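Local structure of DUF2235 domain-containing protein (4O5P) at residues A[11-16]-A[459-464]; A[236-241]-A[283-288]; A[242-247]-A[277-282]. The protein serves as a phospholipase effector of the type VI secretion system, probably hydrolysing membrane lipids of target cells through an alpha/beta-hydrolase catalytic domain. All coordinates share one frame; numbering follows the deposited sequence.

Contact 1 (A[11-16]-A[459-464])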
# COMPACT_ATOMS: atom_id res chain seq x y z
N ALA A 11 15.60 -12.56 0.79
CA ALA A 11 15.42 -12.62 2.24
C ALA A 11 16.55 -13.40 2.91
O ALA A 11 17.02 -14.39 2.35
CB ALA A 11 14.10 -13.26 2.58
N PRO A 12 16.99 -12.96 4.09
CA PRO A 12 17.98 -13.75 4.82
C PRO A 12 17.33 -15.02 5.36
O PRO A 12 16.10 -15.08 5.44
CB PRO A 12 18.40 -12.83 5.97
CG PRO A 12 17.23 -11.91 6.17
CD PRO A 12 16.66 -11.70 4.78
N THR A 13 18.14 -16.01 5.70
CA THR A 13 17.63 -17.25 6.29
C THR A 13 17.02 -16.87 7.63
O THR A 13 17.42 -15.88 8.23
CB THR A 13 18.78 -18.25 6.49
OG1 THR A 13 18.25 -19.51 6.92
CG2 THR A 13 19.77 -17.73 7.54
N HIS A 14 16.01 -17.61 8.08
CA HIS A 14 15.39 -17.27 9.35
C HIS A 14 16.01 -18.11 10.46
O HIS A 14 15.94 -19.34 10.39
CB HIS A 14 13.89 -17.52 9.34
CG HIS A 14 13.25 -17.28 10.67
ND1 HIS A 14 13.00 -16.02 11.15
CD2 HIS A 14 12.85 -18.14 11.64
CE1 HIS A 14 12.45 -16.11 12.36
NE2 HIS A 14 12.35 -17.39 12.67
N PRO A 15 16.60 -17.45 11.47
CA PRO A 15 17.37 -18.19 12.48
C PRO A 15 16.46 -19.05 13.33
O PRO A 15 15.39 -18.59 13.73
CB PRO A 15 17.99 -17.09 13.33
CG PRO A 15 17.08 -15.94 13.18
CD PRO A 15 16.57 -16.01 11.76
N VAL A 16 16.90 -20.29 13.59
CA VAL A 16 16.15 -21.26 14.39
C VAL A 16 15.41 -20.64 15.59
O VAL A 16 14.17 -20.67 15.64
CB VAL A 16 17.08 -22.41 14.85
N ALA A 459 13.46 -23.32 3.26
CA ALA A 459 13.59 -24.10 2.01
C ALA A 459 13.42 -23.16 0.82
O ALA A 459 14.20 -23.19 -0.16
CB ALA A 459 12.58 -25.23 1.97
N TRP A 460 12.41 -22.31 0.91
CA TRP A 460 12.27 -21.27 -0.10
C TRP A 460 13.53 -20.40 -0.19
O TRP A 460 14.07 -20.18 -1.27
CB TRP A 460 11.05 -20.40 0.16
CG TRP A 460 10.89 -19.38 -0.91
CD1 TRP A 460 10.25 -19.53 -2.11
CD2 TRP A 460 11.45 -18.07 -0.92
NE1 TRP A 460 10.35 -18.38 -2.85
CE2 TRP A 460 11.08 -17.46 -2.14
CE3 TRP A 460 12.20 -17.32 -0.00
CZ2 TRP A 460 11.44 -16.15 -2.47
CZ3 TRP A 460 12.58 -16.03 -0.34
CH2 TRP A 460 12.19 -15.46 -1.56
N GLN A 461 14.01 -19.92 0.95
CA GLN A 461 15.11 -18.99 0.96
C GLN A 461 16.34 -19.60 0.30
O GLN A 461 17.06 -18.93 -0.45
CB GLN A 461 15.44 -18.58 2.39
CG GLN A 461 16.35 -17.37 2.49
CD GLN A 461 17.82 -17.71 2.29
OE1 GLN A 461 18.26 -18.83 2.56
NE2 GLN A 461 18.59 -16.73 1.82
N ALA A 462 16.55 -20.88 0.57
CA ALA A 462 17.70 -21.60 0.05
C ALA A 462 17.62 -21.90 -1.45
O ALA A 462 18.66 -21.95 -2.11
CB ALA A 462 17.95 -22.88 0.86
N GLN A 463 16.42 -22.11 -2.00
CA GLN A 463 16.34 -22.35 -3.46
C GLN A 463 16.37 -21.07 -4.29
O GLN A 463 16.60 -21.10 -5.50
CB GLN A 463 15.09 -23.14 -3.84
CG GLN A 463 13.77 -22.43 -3.51
CD GLN A 463 13.31 -21.46 -4.58
OE1 GLN A 463 13.46 -21.71 -5.79
NE2 GLN A 463 12.73 -20.34 -4.15
N ALA A 464 16.08 -19.95 -3.64
CA ALA A 464 15.97 -18.69 -4.35
C ALA A 464 17.33 -18.28 -4.87
O ALA A 464 18.35 -18.49 -4.20
CB ALA A 464 15.39 -17.63 -3.43
O HOH W 1 17.80 -20.71 4.23

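Contact 2 (A[236-241]-A[283-288])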
# COMPACT_ATOMS: atom_id res chain seq x y z
N PHE A 236 2.78 -0.37 5.24
CA PHE A 236 2.56 -1.55 4.37
C PHE A 236 1.61 -1.17 3.25
O PHE A 236 0.62 -0.47 3.50
CB PHE A 236 2.04 -2.74 5.23
CG PHE A 236 1.34 -3.85 4.46
CD1 PHE A 236 1.82 -4.35 3.24
CD2 PHE A 236 0.21 -4.44 5.02
CE1 PHE A 236 1.14 -5.38 2.58
CE2 PHE A 236 -0.47 -5.48 4.37
CZ PHE A 236 -0.00 -5.95 3.16
N SER A 237 1.93 -1.58 2.02
CA SER A 237 0.99 -1.42 0.89
C SER A 237 0.81 0.05 0.56
O SER A 237 1.77 0.78 0.39
CB SER A 237 -0.36 -2.07 1.19
OG SER A 237 -1.17 -2.18 0.01
N ARG A 238 -0.43 0.52 0.48
CA ARG A 238 -0.63 1.94 0.27
C ARG A 238 -0.14 2.73 1.47
O ARG A 238 0.13 3.93 1.36
CB ARG A 238 -2.09 2.25 -0.09
CG ARG A 238 -2.37 1.82 -1.51
CD ARG A 238 -3.82 1.74 -1.84
NE ARG A 238 -3.98 1.46 -3.26
CZ ARG A 238 -4.21 0.25 -3.77
NH1 ARG A 238 -4.31 -0.81 -2.97
NH2 ARG A 238 -4.34 0.10 -5.08
N GLY A 239 0.04 2.06 2.60
CA GLY A 239 0.52 2.74 3.79
C GLY A 239 2.03 2.90 3.69
O GLY A 239 2.61 3.81 4.26
N ALA A 240 2.67 2.00 2.94
CA ALA A 240 4.08 2.16 2.62
C ALA A 240 4.26 3.30 1.62
O ALA A 240 5.19 4.11 1.72
CB ALA A 240 4.66 0.85 2.07
N ALA A 241 3.36 3.37 0.64
CA ALA A 241 3.34 4.52 -0.27
C ALA A 241 3.19 5.82 0.51
O ALA A 241 3.90 6.81 0.25
CB ALA A 241 2.22 4.39 -1.29
N VAL A 283 2.70 -0.29 -2.47
CA VAL A 283 1.76 -0.20 -3.59
C VAL A 283 1.16 1.19 -3.61
O VAL A 283 0.54 1.60 -2.64
CB VAL A 283 0.63 -1.23 -3.48
CG1 VAL A 283 -0.44 -0.96 -4.56
CG2 VAL A 283 1.18 -2.65 -3.58
N ALA A 284 1.34 1.93 -4.70
CA ALA A 284 0.99 3.35 -4.72
C ALA A 284 -0.17 3.61 -5.65
O ALA A 284 -0.49 4.78 -5.96
CB ALA A 284 2.20 4.19 -5.13
N ALA A 285 -0.82 2.53 -6.07
CA ALA A 285 -1.79 2.58 -7.16
C ALA A 285 -3.11 3.12 -6.70
O ALA A 285 -3.55 2.86 -5.58
CB ALA A 285 -2.00 1.17 -7.76
N VAL A 286 -3.76 3.87 -7.59
CA VAL A 286 -5.16 4.21 -7.42
C VAL A 286 -5.97 2.91 -7.28
O VAL A 286 -5.65 1.89 -7.90
CB VAL A 286 -5.68 5.06 -8.60
CG1 VAL A 286 -5.78 4.22 -9.88
CG2 VAL A 286 -6.99 5.71 -8.26
N GLY A 287 -7.00 2.94 -6.42
CA GLY A 287 -7.80 1.78 -6.11
C GLY A 287 -8.84 1.58 -7.19
O GLY A 287 -9.82 2.33 -7.27
N LEU A 288 -8.63 0.56 -8.01
CA LEU A 288 -9.36 0.42 -9.25
C LEU A 288 -10.03 -0.95 -9.35
O LEU A 288 -9.77 -1.70 -10.29
CB LEU A 288 -8.39 0.60 -10.41
CG LEU A 288 -8.92 1.30 -11.64
CD1 LEU A 288 -9.16 2.76 -11.31
CD2 LEU A 288 -7.95 1.13 -12.81

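Contact 3 (A[242-247]-A[277-282])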
# COMPACT_ATOMS: atom_id res chain seq x y z
N GLU A 242 2.25 5.82 1.47
CA GLU A 242 2.02 6.97 2.32
C GLU A 242 3.26 7.31 3.13
O GLU A 242 3.56 8.48 3.31
CB GLU A 242 0.85 6.73 3.27
CG GLU A 242 -0.53 6.77 2.61
CD GLU A 242 -1.50 5.90 3.36
OE1 GLU A 242 -1.36 5.83 4.60
OE2 GLU A 242 -2.37 5.26 2.74
N ALA A 243 3.96 6.31 3.64
CA ALA A 243 5.18 6.57 4.42
C ALA A 243 6.23 7.25 3.56
O ALA A 243 6.94 8.16 4.02
CB ALA A 243 5.72 5.31 5.01
N ARG A 244 6.35 6.80 2.33
CA ARG A 244 7.36 7.37 1.44
C ARG A 244 7.05 8.81 1.06
O ARG A 244 7.92 9.70 1.10
CB ARG A 244 7.53 6.45 0.22
CG ARG A 244 8.09 5.10 0.65
CD ARG A 244 7.98 4.00 -0.41
NE ARG A 244 8.86 4.20 -1.57
CZ ARG A 244 9.15 3.23 -2.43
NH1 ARG A 244 8.67 2.02 -2.23
NH2 ARG A 244 9.93 3.47 -3.48
N ALA A 245 5.78 9.06 0.72
CA ALA A 245 5.36 10.44 0.47
C ALA A 245 5.54 11.29 1.73
O ALA A 245 6.03 12.41 1.65
CB ALA A 245 3.91 10.47 -0.03
N PHE A 246 5.16 10.75 2.89
CA PHE A 246 5.37 11.40 4.18
C PHE A 246 6.84 11.83 4.36
O PHE A 246 7.13 12.98 4.68
CB PHE A 246 4.94 10.45 5.30
CG PHE A 246 5.35 10.88 6.69
CD1 PHE A 246 6.58 10.47 7.23
CD2 PHE A 246 4.50 11.63 7.48
CE1 PHE A 246 6.95 10.83 8.51
CE2 PHE A 246 4.86 12.00 8.77
CZ PHE A 246 6.09 11.61 9.29
N ALA A 247 7.76 10.90 4.15
CA ALA A 247 9.19 11.19 4.28
C ALA A 247 9.60 12.35 3.37
O ALA A 247 10.29 13.28 3.82
CB ALA A 247 10.02 9.95 3.98
N LEU A 277 12.98 3.80 8.37
CA LEU A 277 11.80 3.72 7.53
C LEU A 277 11.63 2.25 7.12
O LEU A 277 12.45 1.70 6.37
CB LEU A 277 11.97 4.62 6.30
CG LEU A 277 10.86 4.74 5.27
CD1 LEU A 277 9.61 5.38 5.90
CD2 LEU A 277 11.38 5.57 4.10
N GLY A 278 10.61 1.59 7.66
CA GLY A 278 10.41 0.17 7.38
C GLY A 278 9.17 -0.06 6.53
O GLY A 278 8.06 0.27 6.95
N LEU A 279 9.36 -0.65 5.35
CA LEU A 279 8.29 -0.77 4.37
C LEU A 279 8.03 -2.22 3.93
O LEU A 279 8.96 -2.98 3.66
CB LEU A 279 8.61 0.07 3.14
CG LEU A 279 9.10 1.49 3.37
CD1 LEU A 279 9.64 2.02 2.05
CD2 LEU A 279 7.99 2.35 3.93
N PHE A 280 6.75 -2.59 3.88
CA PHE A 280 6.36 -3.89 3.39
C PHE A 280 5.65 -3.67 2.06
O PHE A 280 4.58 -3.05 2.04
CB PHE A 280 5.35 -4.55 4.34
CG PHE A 280 5.89 -4.85 5.72
CD1 PHE A 280 6.44 -6.10 6.00
CD2 PHE A 280 5.78 -3.93 6.75
CE1 PHE A 280 6.91 -6.41 7.26
CE2 PHE A 280 6.24 -4.23 8.03
CZ PHE A 280 6.81 -5.48 8.29
N ASP A 281 6.26 -4.13 0.96
CA ASP A 281 5.59 -4.25 -0.35
C ASP A 281 4.79 -3.02 -0.76
O ASP A 281 3.57 -3.07 -0.77
CB ASP A 281 4.65 -5.47 -0.36
CG ASP A 281 4.50 -6.10 -1.72
OD1 ASP A 281 5.53 -6.36 -2.37
OD2 ASP A 281 3.35 -6.35 -2.16
N THR A 282 5.50 -1.93 -1.07
CA THR A 282 4.87 -0.66 -1.42
C THR A 282 3.95 -0.75 -2.63
O THR A 282 4.37 -1.20 -3.69
CB THR A 282 5.93 0.39 -1.78
OG1 THR A 282 6.85 0.53 -0.70
CG2 THR A 282 5.28 1.74 -2.08

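Contact 1 (A[11-16]-A[459-464])
The indole of Trp460 meets Ala11 at its edge: the methyl CB of Ala11 lies near the ring plane, with Trp460 CZ3 the nearest atom to it at 4.3 Å. One face of the same ring is taken by its own helix end, where Gln463 NE2 sits 3.2 Å above the plane toward the rim, together with the methyl of Ala464, the first residue to leave the helix. Ring nitrogen NE1 bonds to Glu476, and Leu651 and Leu654 of helix 649-657 also pack on the indole.

The second flat group, the amide of Gln461, reaches across to the 11-16 backbone. CG stands anti to the backbone N (chi1 -166°) and the chain bends at chi2 (-80°), which brings the amide alongside the Ala11 to Thr13 peptides. NE2 donates to Ala11 O at 2.9 Å; the bond is somewhat bent at the hydrogen (143°), yet the donor approaches almost head-on to the carbonyl, and the oxygen is tilted a little from the amide plane. Gln461 CG crowds that same oxygen, 3.1 Å from Ala11 O, and Gln461 CD comes within 3.8 Å of Thr13 N.

In the fold, the 11-16 loop leaves strand 7-10, an outlying strand of the central sheet that pairs in parallel with 370-375, and Ala11 still shares backbone bonds with Ala374. The helix 451-463 is thus fastened to the rim of that sheet.

Farther along, a water joins the two segments. It accepts from Thr13 OG1 at 3.0 Å and donates to Gln461 OE1 at 2.6 Å, so both ends of the amide are engaged. The next backbone nitrogen, that of His14, turns to Asn458 OD1 on the preceding part of the same helix.

Contact 2 (A[236-241]-A[283-288])
Ser237 and Val283 meet where the chain makes what is very probably the nucleophile elbow of an alpha/beta hydrolase, the sharp turn between strand 225-236 and helix 238-254. Ser237 has a positive phi (67°), the strained backbone expected at such a turn, and its OG bonds to His379 NE2, consistent with a catalytic triad of Ser237, His379 and Asp281.

Two kinds of hydrogen bond tie the elbow to the 283-288 loop. The first is between backbones: Val283 N donates to Ser237 O at 3.2 Å, almost straight at the hydrogen (176°) but arriving from above the carbonyl plane. That oxygen also receives Ala241 N from the first helical turn, so two donors grip it. The second comes from Arg238, whose guanidinium holds Ala285 O side-on: Arg238 NE lies 2.7 Å from Ala285 O, in the carbonyl plane, and Arg238 NH2 lies 2.9 Å from the same atom, above that plane. Both bonds run nearly within the guanidinium plane and fix the rotation of the group. The chain gets there by running extended from CG to NE (chi3 174°). Its remaining nitrogen, NH1, bonds to Thr74, and Phe344 makes a cation-pi contact with the group. Beyond the elbow, backbone hydrogen bonds join Ala284 to Met299 and Val286 to Gly297 of strand 294-299.

Van der Waals packing adds to these bonds. Val283 CG1 stands over the centre of one guanidinium face, 4.0 Å from Arg238 CZ, and the apolar methyls Ala241 CB and Ala284 CB touch at 3.8 Å.

Arg238 CA makes a C-H...O contact with Val283 O, 3.2 Å away. Arg238 CG is also close to that oxygen, 3.1 Å from Val283 O.

Contact 3 (A[242-247]-A[277-282])
Leu277, the first residue of its segment to meet the helix, turns its side chain to Ala243: with CG anti to the backbone N (chi1 -179°), it extends toward the helix and brings Leu277 CD1 to 4.0 Å from Ala243 CB. Two residues on, Leu279 comes up from the same face of the strand and splits its branches. Leu279 CD2 also rests on Ala243 CB, at 3.9 Å, so the small alanine sits against two leucines; Leu279 CD1 packs against the aliphatic part of Arg244 where the two chains cross at a slant, 3.6 Å from Arg244 CD.

The axes of helical segment 242-247 and strand segment 277-280 approach to 9.6 Å and run nearly antiparallel (151°). Strand 225-236, helix 238-254 and the parallel strand 270-280 make a beta-alpha-beta crossover in the core of the probable alpha/beta-hydrolase sheet. Just past the strand, Asp281 points its CB away from the helix, and its OD2 bonds to His379 ND1, consistent with the acid of a catalytic triad, and forms a salt bridge with Arg685.

Thr282 turns back to the helix. Thr282 OG1 lies at the guanidinium edge, in plane, and accepts a weak, bent bond from Arg244 NH1 at 2.8 Å. A bend at chi3 (69°) brings the guanidinium there, where stronger partners hold it: the carbonyls of Asp347, Ser348 and Met306 accept from NH1, NH2 and NE.

In the fold
From the N terminus, the chain leaves strand 7-10 and enters the 11-16 loop, whose partner in contact 1 comes only after some 440 further residues, on helix 451-463. Contacts 2 and 3 both nest within that long loop. Strand 225-236 leads into helix 238-254, which supplies the first segment of each: its first turn packs against 283-288, and the following residues, 242-247, against 277-282, so contact 3 lies inside contact 2. These two touch, with Ser237 N probably hydrogen-bonded to Phe280 O, and together they tie the helix to strand 270-280 and the loop beyond. Contact 1 stands apart, its centre about 25 Å from that of contact 3, joining the sheet's rim to the helical region that follows.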